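Side-chain contacts in tapirin (Caldicellulosiruptor hydrothermalis, PDB 6N2C), which probably binds cellulose, helping the thermophilic bacterium adhere to it, and carries a bound zinc ion in its beta-helical C-terminal domain: residues A[291-295]-A[296-300]; A[389-392]-A[393-396]; A[411-414]-A[415-419]; A[420-423]-A[424-428]; A[448-451]-A[452-455]. One frame throughout, in Å; residues are numbered along the deposited sequence. Where two conformers were deposited one is given.

Interaction 1: residues A[291-295]-A[296-300]; sequences NALFC and DTLDI
L293 and L298 face each other across one bend of the parallel beta-helix, the fold in which the chain winds through successive coils and like strands of neighbouring coils pair into long faces. Strand 293-294 belongs to one face and strand 297-300 to the next, and the two leucines point their side chains into the interior that both faces enclose. Their approach is light: CD1 of L293 reaches CD2 of L298 at 4.5 Å. Leucine suits both places, because its branched end spreads over neighbours within the coil and in adjoining coils; L298 also lies against I280 and M326. F294, next along the strand, turns away from the second segment. Its ring belongs to an aromatic row on the same face, stacked with F275 and meeting F313 and Y315 at steeper inclinations.

C295 fills the inner side of the bend itself. Cysteine is short and weakly polar, which suits a place where the side chain lies against backbone atoms. The first torsion, chi1 66°, sets SG between the residue's own N and carbonyl carbon and leads it forward over the following strand. The chain then turns through D296, which sends its carboxylate outward; D296 OD1 accepts a hydrogen bond from ND2 of N317 in the next coil, a polar link suited to a partly exposed corner. On the inner side the sulfur rests against the start of the second strand: SG of C295 lies 3.5 Å from the carbonyl O of T297, 3.6 Å from L298 N and 3.8 Å from L298 CB.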
# COMPACT_ATOMS: atom_id res chain seq x y z
N ASN A 291 1.43 -8.30 -5.03
CA ASN A 291 0.85 -9.04 -6.14
C ASN A 291 0.39 -8.04 -7.17
O ASN A 291 1.13 -7.79 -8.12
CB ASN A 291 -0.25 -9.99 -5.62
CG ASN A 291 0.29 -11.17 -4.78
OD1 ASN A 291 1.50 -11.57 -4.80
ND2 ASN A 291 -0.63 -11.76 -3.99
N ALA A 292 -0.79 -7.38 -7.02
CA ALA A 292 -1.16 -6.30 -7.89
C ALA A 292 -0.90 -4.98 -7.16
O ALA A 292 -1.28 -4.83 -5.99
CB ALA A 292 -2.66 -6.42 -8.27
N LEU A 293 -0.35 -4.01 -7.89
CA LEU A 293 -0.02 -2.71 -7.34
C LEU A 293 -0.49 -1.66 -8.33
O LEU A 293 -0.15 -1.69 -9.52
CB LEU A 293 1.51 -2.67 -7.09
CG LEU A 293 2.08 -1.38 -6.49
CD1 LEU A 293 3.46 -1.67 -5.92
CD2 LEU A 293 2.17 -0.23 -7.42
N PHE A 294 -1.29 -0.71 -7.84
CA PHE A 294 -1.67 0.42 -8.61
C PHE A 294 -1.20 1.69 -7.86
O PHE A 294 -1.41 1.79 -6.66
CB PHE A 294 -3.21 0.57 -8.73
CG PHE A 294 -3.93 -0.51 -9.50
CD1 PHE A 294 -4.03 -1.78 -8.94
CD2 PHE A 294 -4.66 -0.22 -10.67
CE1 PHE A 294 -4.81 -2.76 -9.58
CE2 PHE A 294 -5.40 -1.19 -11.27
CZ PHE A 294 -5.47 -2.45 -10.74
N CYS A 295 -0.63 2.70 -8.55
CA CYS A 295 -0.31 3.93 -7.87
C CYS A 295 -0.17 5.04 -8.87
O CYS A 295 -0.13 4.76 -10.06
CB CYS A 295 0.92 3.82 -6.91
SG CYS A 295 2.44 3.52 -7.90
N ASP A 296 -0.13 6.29 -8.44
CA ASP A 296 0.21 7.33 -9.40
C ASP A 296 1.71 7.24 -9.76
O ASP A 296 2.07 7.19 -10.94
CB ASP A 296 -0.09 8.69 -8.88
CG ASP A 296 0.37 9.81 -9.78
OD1 ASP A 296 -0.11 9.96 -10.91
OD2 ASP A 296 1.28 10.54 -9.34
N THR A 297 2.53 7.30 -8.75
CA THR A 297 3.95 7.35 -8.91
C THR A 297 4.54 6.33 -7.96
O THR A 297 4.21 6.27 -6.78
CB THR A 297 4.50 8.72 -8.57
OG1 THR A 297 4.07 9.70 -9.52
CG2 THR A 297 6.04 8.74 -8.52
N LEU A 298 5.45 5.50 -8.45
CA LEU A 298 6.27 4.62 -7.61
C LEU A 298 7.77 5.08 -7.65
O LEU A 298 8.34 5.05 -8.72
CB LEU A 298 6.17 3.16 -8.05
CG LEU A 298 7.05 2.12 -7.32
CD1 LEU A 298 6.88 2.20 -5.83
CD2 LEU A 298 6.74 0.72 -7.83
N ASP A 299 8.25 5.56 -6.51
CA ASP A 299 9.63 6.14 -6.35
C ASP A 299 10.54 5.17 -5.65
O ASP A 299 10.34 4.85 -4.47
CB ASP A 299 9.56 7.51 -5.63
CG ASP A 299 9.21 8.66 -6.55
OD1 ASP A 299 9.42 8.60 -7.75
OD2 ASP A 299 8.78 9.71 -6.03
N ILE A 300 11.50 4.62 -6.38
CA ILE A 300 12.54 3.84 -5.82
C ILE A 300 13.85 4.63 -6.04
O ILE A 300 14.64 4.30 -6.95
CB ILE A 300 12.64 2.44 -6.40
CG1 ILE A 300 11.27 1.75 -6.39
CG2 ILE A 300 13.64 1.57 -5.65
CD1 ILE A 300 11.29 0.48 -7.16

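Interaction 2: residues A[389-392]-A[393-396]; sequences LNVK and KIVC
From V391 to I394 the backbone swings out of one face of the beta-helix and into another: the N-to-C directions of strands 389-391 and 393-396 differ by 100°, and their axes come no closer than 8.1 Å. A single residue, K392, makes the corner, with backbone torsions outside the extended range.

The bend brings the inward side chains together. CG2 of V391 lies 3.8 Å from CG1 of I394 and 4.0 Å from its CD1, so one valine methyl lies over the end of the isoleucine chain, the two crossing obliquely. I394 reaches it because chi1 of -57° carries CG1 back beside its own backbone N, on the side of the corner, and the extended chi2 then continues to CD1. That terminal methyl also comes to 4.4 Å from CD1 of L389, two residues before V391, on the same side of the strand. Beta-branched residues suit these extended strands, while the longer leucine spans the wider part of the angle.

The lysines at the bend lead outward, long enough to reach charges in neighbouring coils. K392, kinked at its third torsion, forms a salt bridge from NZ to D373 OD1; the fully extended K393 does the same with E418 OE1. Strand 389-391 is flanked by 368-371 and 411-413, with V391 packed on I369 and V413, while strand 393-396 runs between 374-378 and 416-419.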
# COMPACT_ATOMS: atom_id res chain seq x y z
N LEU A 389 21.58 -2.79 -20.86
CA LEU A 389 20.27 -3.35 -21.25
C LEU A 389 20.49 -4.75 -21.71
O LEU A 389 21.37 -5.01 -22.53
CB LEU A 389 19.67 -2.62 -22.42
CG LEU A 389 19.33 -1.16 -22.38
CD1 LEU A 389 18.62 -0.82 -23.68
CD2 LEU A 389 18.43 -0.95 -21.16
N ASN A 390 19.76 -5.68 -21.13
CA ASN A 390 19.80 -7.08 -21.50
C ASN A 390 18.34 -7.59 -21.60
O ASN A 390 17.75 -7.99 -20.55
CB ASN A 390 20.62 -7.83 -20.47
CG ASN A 390 20.71 -9.30 -20.77
OD1 ASN A 390 20.57 -9.73 -21.93
ND2 ASN A 390 20.88 -10.09 -19.74
N VAL A 391 17.76 -7.58 -22.80
CA VAL A 391 16.38 -7.88 -22.99
C VAL A 391 16.16 -8.70 -24.21
O VAL A 391 17.11 -8.94 -24.99
CB VAL A 391 15.53 -6.61 -23.08
CG1 VAL A 391 15.80 -5.73 -21.88
CG2 VAL A 391 15.86 -5.78 -24.32
N LYS A 392 14.93 -9.17 -24.39
CA LYS A 392 14.63 -9.96 -25.59
C LYS A 392 14.20 -9.09 -26.76
O LYS A 392 14.69 -9.27 -27.88
CB LYS A 392 13.60 -11.00 -25.25
CG LYS A 392 13.21 -11.92 -26.41
CD LYS A 392 12.50 -13.18 -25.93
CE LYS A 392 11.02 -12.96 -25.75
NZ LYS A 392 10.37 -14.15 -25.13
N LYS A 393 13.23 -8.21 -26.57
CA LYS A 393 12.73 -7.37 -27.65
C LYS A 393 12.28 -6.03 -27.14
O LYS A 393 11.73 -5.92 -26.05
CB LYS A 393 11.54 -8.05 -28.40
CG LYS A 393 10.95 -7.30 -29.58
CD LYS A 393 9.79 -8.05 -30.22
CE LYS A 393 9.41 -7.46 -31.56
NZ LYS A 393 8.20 -8.16 -32.12
N ILE A 394 12.53 -4.99 -27.93
CA ILE A 394 11.96 -3.67 -27.66
C ILE A 394 11.15 -3.29 -28.88
O ILE A 394 11.60 -3.41 -30.03
CB ILE A 394 13.03 -2.63 -27.37
CG1 ILE A 394 13.92 -3.06 -26.19
CG2 ILE A 394 12.48 -1.22 -27.23
CD1 ILE A 394 15.12 -2.17 -25.92
N VAL A 395 9.97 -2.76 -28.62
CA VAL A 395 9.09 -2.20 -29.62
C VAL A 395 8.96 -0.75 -29.33
O VAL A 395 8.54 -0.39 -28.25
CB VAL A 395 7.70 -2.91 -29.55
CG1 VAL A 395 6.71 -2.26 -30.50
CG2 VAL A 395 7.87 -4.36 -29.92
N CYS A 396 9.27 0.14 -30.27
CA CYS A 396 9.15 1.54 -30.03
C CYS A 396 8.25 2.10 -31.17
O CYS A 396 8.68 2.11 -32.33
CB CYS A 396 10.51 2.26 -30.02
SG CYS A 396 10.38 4.03 -29.84

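Interaction 3: residues A[411-414]-A[415-419]; sequences IRVS and DKIEC
The D415 carboxylate, the flat group at the corner between V413 and K416, is met by the ammonium of K416, which approaches OD1 on its syn side and 18° out of the carboxylate plane. K416 NZ is only 2.6 Å from D415 OD1, a short salt bridge between residues adjacent in sequence. To make it, the lysine folds back: its last two torsions, both bent, curl the end toward the aspartate. The pairing probably helps keep the acid ionised on this exposed bend.

Inside the corner, contact passes to V413. With CG1 anti to the residue's own N (chi1 -176°), that methyl lies against the K416 carbonyl, 3.4 Å from its O. The other methyl, CG2, is 3.9 Å from CG1 of I417, and the two side chains cross at about a right angle. Compact branched chains fill the angle between strands well. K416 N, by contrast, is buried here with no partner in the model.

I417 continues onto F434. Strand 411-413 pairs with 388-391 and is the last of its face, whereas strand 416-419 lies between 393-396 and 434-436.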
# COMPACT_ATOMS: atom_id res chain seq x y z
N ILE A 411 24.53 -3.02 -24.48
CA ILE A 411 23.13 -3.11 -24.96
C ILE A 411 23.04 -4.46 -25.65
O ILE A 411 23.70 -4.66 -26.70
CB ILE A 411 22.79 -1.96 -25.90
CG1 ILE A 411 22.81 -0.67 -25.09
CG2 ILE A 411 21.44 -2.19 -26.62
CD1 ILE A 411 22.57 0.61 -25.87
N ARG A 412 22.31 -5.41 -25.05
CA ARG A 412 22.07 -6.73 -25.63
C ARG A 412 20.56 -6.93 -25.84
O ARG A 412 19.76 -6.74 -24.89
CB ARG A 412 22.63 -7.83 -24.74
CG ARG A 412 24.17 -7.80 -24.58
CD ARG A 412 24.58 -7.85 -23.10
NE ARG A 412 24.44 -9.18 -22.46
CZ ARG A 412 24.35 -9.41 -21.14
NH1 ARG A 412 24.36 -8.43 -20.24
NH2 ARG A 412 24.26 -10.66 -20.71
N VAL A 413 20.19 -7.31 -27.06
CA VAL A 413 18.76 -7.51 -27.44
C VAL A 413 18.77 -8.75 -28.29
O VAL A 413 19.25 -8.74 -29.45
CB VAL A 413 18.16 -6.32 -28.22
CG1 VAL A 413 16.67 -6.54 -28.50
CG2 VAL A 413 18.32 -5.01 -27.42
N SER A 414 18.22 -9.83 -27.75
CA SER A 414 18.35 -11.12 -28.43
C SER A 414 17.46 -11.28 -29.67
O SER A 414 17.84 -11.98 -30.64
CB SER A 414 18.16 -12.25 -27.41
OG SER A 414 16.84 -12.30 -26.97
N ASP A 415 16.32 -10.62 -29.71
CA ASP A 415 15.47 -10.65 -30.88
C ASP A 415 15.73 -9.37 -31.68
O ASP A 415 16.55 -9.38 -32.63
CB ASP A 415 14.00 -10.81 -30.50
CG ASP A 415 13.04 -10.74 -31.69
OD1 ASP A 415 13.43 -10.80 -32.89
OD2 ASP A 415 11.80 -10.61 -31.46
N LYS A 416 15.08 -8.26 -31.34
CA LYS A 416 15.22 -7.05 -32.12
C LYS A 416 14.71 -5.85 -31.40
O LYS A 416 13.95 -5.98 -30.40
CB LYS A 416 14.48 -7.19 -33.49
CG LYS A 416 12.93 -7.29 -33.41
CD LYS A 416 12.27 -7.31 -34.77
CE LYS A 416 12.56 -8.61 -35.52
NZ LYS A 416 12.04 -9.88 -34.92
N ILE A 417 15.10 -4.68 -31.92
CA ILE A 417 14.49 -3.42 -31.55
C ILE A 417 13.66 -3.06 -32.79
O ILE A 417 14.20 -2.58 -33.81
CB ILE A 417 15.50 -2.34 -31.20
CG1 ILE A 417 16.37 -2.77 -30.00
CG2 ILE A 417 14.83 -0.97 -31.01
CD1 ILE A 417 17.59 -1.89 -29.78
N GLU A 418 12.34 -3.24 -32.69
CA GLU A 418 11.43 -2.96 -33.77
C GLU A 418 10.88 -1.58 -33.58
O GLU A 418 10.30 -1.27 -32.53
CB GLU A 418 10.30 -3.99 -33.75
CG GLU A 418 9.30 -3.81 -34.89
CD GLU A 418 8.17 -4.80 -34.92
OE1 GLU A 418 8.08 -5.56 -33.96
OE2 GLU A 418 7.37 -4.80 -35.93
N CYS A 419 11.10 -0.71 -34.54
CA CYS A 419 10.81 0.71 -34.32
C CYS A 419 10.27 1.36 -35.60
O CYS A 419 10.52 0.89 -36.70
CB CYS A 419 12.05 1.36 -33.80
SG CYS A 419 13.48 1.33 -34.94

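Interaction 4: residues A[420-423]-A[424-428]; sequences RSIP and QNIPS
I426 turns back over P423, and its side chain can be followed outward from CB, which points toward the preceding segment. At CB the chain divides. Because chi1 is -65°, CG1 sits beside the residue's own N, on the side where P423 lies: it is 3.4 Å from the P423 carbonyl O and 4.1 Å from the proline CG. The nearly extended second torsion then carries CD1 into the angle between two residues. Here the methyl lies 3.2 Å from P423 O, 3.8 Å from the proline CD and 3.5 Å from CG2 of I422. The last is tighter than an ordinary carbon contact, with the two isoleucines crossing at about a right angle. An isoleucine suits this place, since its longer branch, CG1 to CD1, reaches both the proline ring and I422.

The backbone closes the same bend through water. One molecule donates to P423 O at 2.7 Å and accepts from I426 N at 3.2 Å, bridging ends that make no direct bond. N425 adopts left-handed helical torsions, a conformation asparagine tolerates better than most residues, and P423 stiffens the approach.

Around it, P423 rests on I400, I426 on I402 and F434, and I422 on F434. This is a water-bridged turn in the long loop between strands 416-419 and 434-436, laid against strand 400-403, the outermost of its face, at the end of the beta-helix.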
# COMPACT_ATOMS: atom_id res chain seq x y z
N ARG A 420 9.49 2.38 -35.41
CA ARG A 420 8.87 3.15 -36.49
C ARG A 420 9.95 3.72 -37.42
O ARG A 420 9.80 3.69 -38.65
CB ARG A 420 7.99 4.22 -35.86
CG ARG A 420 7.44 5.24 -36.88
CD ARG A 420 6.88 6.47 -36.21
NE ARG A 420 7.88 7.33 -35.60
CZ ARG A 420 8.61 8.27 -36.20
NH1 ARG A 420 8.53 8.53 -37.55
NH2 ARG A 420 9.47 8.97 -35.47
N SER A 421 11.07 4.21 -36.83
CA SER A 421 12.11 4.94 -37.56
C SER A 421 13.43 4.63 -36.86
O SER A 421 13.61 4.92 -35.65
CB SER A 421 11.84 6.41 -37.57
OG SER A 421 12.79 7.13 -38.36
N ILE A 422 14.30 3.97 -37.57
CA ILE A 422 15.66 3.75 -37.08
C ILE A 422 16.41 5.11 -36.94
O ILE A 422 16.48 5.89 -37.91
CB ILE A 422 16.42 2.81 -38.00
CG1 ILE A 422 15.76 1.40 -37.96
CG2 ILE A 422 17.86 2.60 -37.50
CD1 ILE A 422 16.37 0.42 -38.95
N PRO A 423 16.94 5.39 -35.73
CA PRO A 423 17.58 6.72 -35.50
C PRO A 423 18.97 6.75 -36.10
O PRO A 423 19.52 5.72 -36.45
CB PRO A 423 17.63 6.83 -33.99
CG PRO A 423 17.69 5.42 -33.49
CD PRO A 423 16.91 4.59 -34.48
N GLN A 424 19.42 7.99 -36.38
CA GLN A 424 20.70 8.20 -37.04
C GLN A 424 21.83 7.95 -36.01
O GLN A 424 21.63 8.02 -34.80
CB GLN A 424 20.80 9.67 -37.49
CG GLN A 424 19.88 10.12 -38.61
CD GLN A 424 19.86 11.69 -38.74
OE1 GLN A 424 20.81 12.40 -38.35
NE2 GLN A 424 18.79 12.20 -39.33
N ASN A 425 23.03 7.81 -36.53
CA ASN A 425 24.29 7.79 -35.77
C ASN A 425 24.34 6.65 -34.67
O ASN A 425 24.93 6.82 -33.61
CB ASN A 425 24.52 9.13 -35.10
CG ASN A 425 24.58 10.29 -36.09
OD1 ASN A 425 25.01 10.12 -37.21
ND2 ASN A 425 24.03 11.42 -35.68
N ILE A 426 23.70 5.54 -34.97
CA ILE A 426 23.76 4.33 -34.07
C ILE A 426 25.20 3.76 -34.16
O ILE A 426 25.73 3.64 -35.25
CB ILE A 426 22.80 3.28 -34.49
CG1 ILE A 426 21.35 3.82 -34.33
CG2 ILE A 426 22.97 2.04 -33.59
CD1 ILE A 426 20.29 2.99 -35.04
N PRO A 427 25.81 3.37 -33.01
CA PRO A 427 27.11 2.71 -33.12
C PRO A 427 27.08 1.44 -33.94
O PRO A 427 26.17 0.65 -33.83
CB PRO A 427 27.45 2.33 -31.65
CG PRO A 427 26.71 3.29 -30.82
CD PRO A 427 25.43 3.62 -31.61
N SER A 428 28.12 1.22 -34.76
CA SER A 428 28.04 0.16 -35.72
C SER A 428 27.83 -1.21 -35.09
O SER A 428 27.25 -2.09 -35.73
CB SER A 428 29.32 0.14 -36.61
OG SER A 428 30.47 -0.04 -35.77
O HOH W 1 21.82 4.67 -37.39

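Interaction 5: residues A[448-451]-A[452-455]; sequences TIPA and IIEE
Backbone hydrogen bonds tie P450 and A451 to the first turn of helix 451-457. The P450 carbonyl O accepts E454 N at 3.2 Å, a nearly straight bond with an angle of 165° at the hydrogen that lies in the carbonyl plane, and it takes a second, weak bond from I453 N. A451 O receives E455 N at 3.0 Å, the donor lying nearly in line with the C=O bond. P450 occupies the N-cap: the N-H of an N-cap residue is not used by the helix, so proline is tolerated there, while its carbonyl begins the pattern.

Apolar contacts hold the entering chain against the helix. CG2 of I449 comes 4.1 Å from CB of I453, the side chains crossing at about a right angle, and 4.0 Å from the aliphatic CG of E454. The P450 ring adds its CB, at 4.2 Å from both I452 CG2 and I453 CG1. A451, the first helical residue, turns its small side chain away from the segment and onto Y172.

The carboxylates find their polar partners outside the two segments. E454, chi1 -71° and extended beyond CG, runs back alongside I449; its OE2 lies 3.3 Å from I449 O, an acceptor near an acceptor, while OE1 is held by a hydrogen bond with Y172 OH. E455 OE1 forms a salt bridge with K458 NZ. Acidic side chains this close to a helix N-terminus probably gain from its partial positive charge.

With P450 and I453 resting on L273, and I453 also on F275 and Y254, this is a helix N-terminus with proline at the N-cap position, laid on the outside of one face of a parallel beta-helix.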
# COMPACT_ATOMS: atom_id res chain seq x y z
N THR A 448 -8.47 -3.35 -15.43
CA THR A 448 -9.58 -2.56 -14.94
C THR A 448 -9.38 -2.26 -13.43
O THR A 448 -8.75 -3.03 -12.68
CB THR A 448 -10.96 -3.23 -15.17
OG1 THR A 448 -11.95 -2.25 -14.90
CG2 THR A 448 -11.19 -4.47 -14.28
N ILE A 449 -9.93 -1.14 -13.03
CA ILE A 449 -9.95 -0.76 -11.59
C ILE A 449 -10.87 -1.75 -10.83
O ILE A 449 -12.05 -1.97 -11.26
CB ILE A 449 -10.49 0.62 -11.37
CG1 ILE A 449 -9.67 1.67 -12.09
CG2 ILE A 449 -10.59 0.91 -9.89
CD1 ILE A 449 -8.18 1.51 -11.93
N PRO A 450 -10.35 -2.40 -9.78
CA PRO A 450 -11.13 -3.38 -9.05
C PRO A 450 -12.37 -2.73 -8.45
O PRO A 450 -12.36 -1.60 -7.99
CB PRO A 450 -10.18 -3.83 -7.95
CG PRO A 450 -8.83 -3.72 -8.58
CD PRO A 450 -8.99 -2.35 -9.23
N ALA A 451 -13.45 -3.51 -8.47
CA ALA A 451 -14.73 -3.06 -7.97
C ALA A 451 -14.67 -2.65 -6.53
O ALA A 451 -15.24 -1.64 -6.19
CB ALA A 451 -15.80 -4.14 -8.14
N ILE A 452 -13.90 -3.37 -5.76
CA ILE A 452 -13.74 -3.03 -4.34
C ILE A 452 -13.20 -1.62 -4.17
O ILE A 452 -13.63 -0.88 -3.27
CB ILE A 452 -12.96 -4.08 -3.55
CG1 ILE A 452 -13.09 -3.95 -2.07
CG2 ILE A 452 -11.48 -4.02 -3.91
CD1 ILE A 452 -14.47 -4.05 -1.51
N ILE A 453 -12.24 -1.20 -5.02
CA ILE A 453 -11.70 0.14 -4.93
C ILE A 453 -12.69 1.20 -5.36
O ILE A 453 -12.82 2.25 -4.72
CB ILE A 453 -10.39 0.28 -5.80
CG1 ILE A 453 -9.33 -0.71 -5.32
CG2 ILE A 453 -9.93 1.75 -5.88
CD1 ILE A 453 -8.75 -0.49 -3.94
N GLU A 454 -13.46 0.92 -6.43
CA GLU A 454 -14.53 1.78 -6.84
C GLU A 454 -15.48 2.05 -5.70
O GLU A 454 -15.83 3.26 -5.45
CB GLU A 454 -15.30 1.21 -8.02
CG GLU A 454 -14.53 1.23 -9.29
CD GLU A 454 -15.25 0.51 -10.45
OE1 GLU A 454 -16.46 0.10 -10.30
OE2 GLU A 454 -14.53 0.26 -11.47
N GLU A 455 -15.83 1.00 -4.99
CA GLU A 455 -16.84 1.15 -3.90
C GLU A 455 -16.25 1.90 -2.71
O GLU A 455 -16.89 2.78 -2.14
CB GLU A 455 -17.40 -0.19 -3.46
CG GLU A 455 -18.11 -0.96 -4.55
CD GLU A 455 -19.35 -0.15 -5.06
OE1 GLU A 455 -19.47 0.10 -6.30
OE2 GLU A 455 -20.04 0.37 -4.18

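In the fold
Along the chain the five contacts follow one another in numerical order. Interactions 1, 2 and 3 are bends of the parallel beta-helix and share the face that holds strands 293-294, 393-396 and 416-419. Interactions 2 and 3 belong to neighbouring coils, their centres about 5 Å apart, joined by backbone bonds such as R412 N with L389 O. Interaction 4 follows directly in sequence, about 12 Å from interaction 3 between centres, near the end of the coil stack. The chain then returns to mid-stack: interaction 5 meets interaction 1, F294 CZ lying 3.8 Å from P450 CD, although its centre is about 43 Å from that of interaction 4. The returning segment thus packs on part of the aromatic row, at F294 and F275, outside the coil.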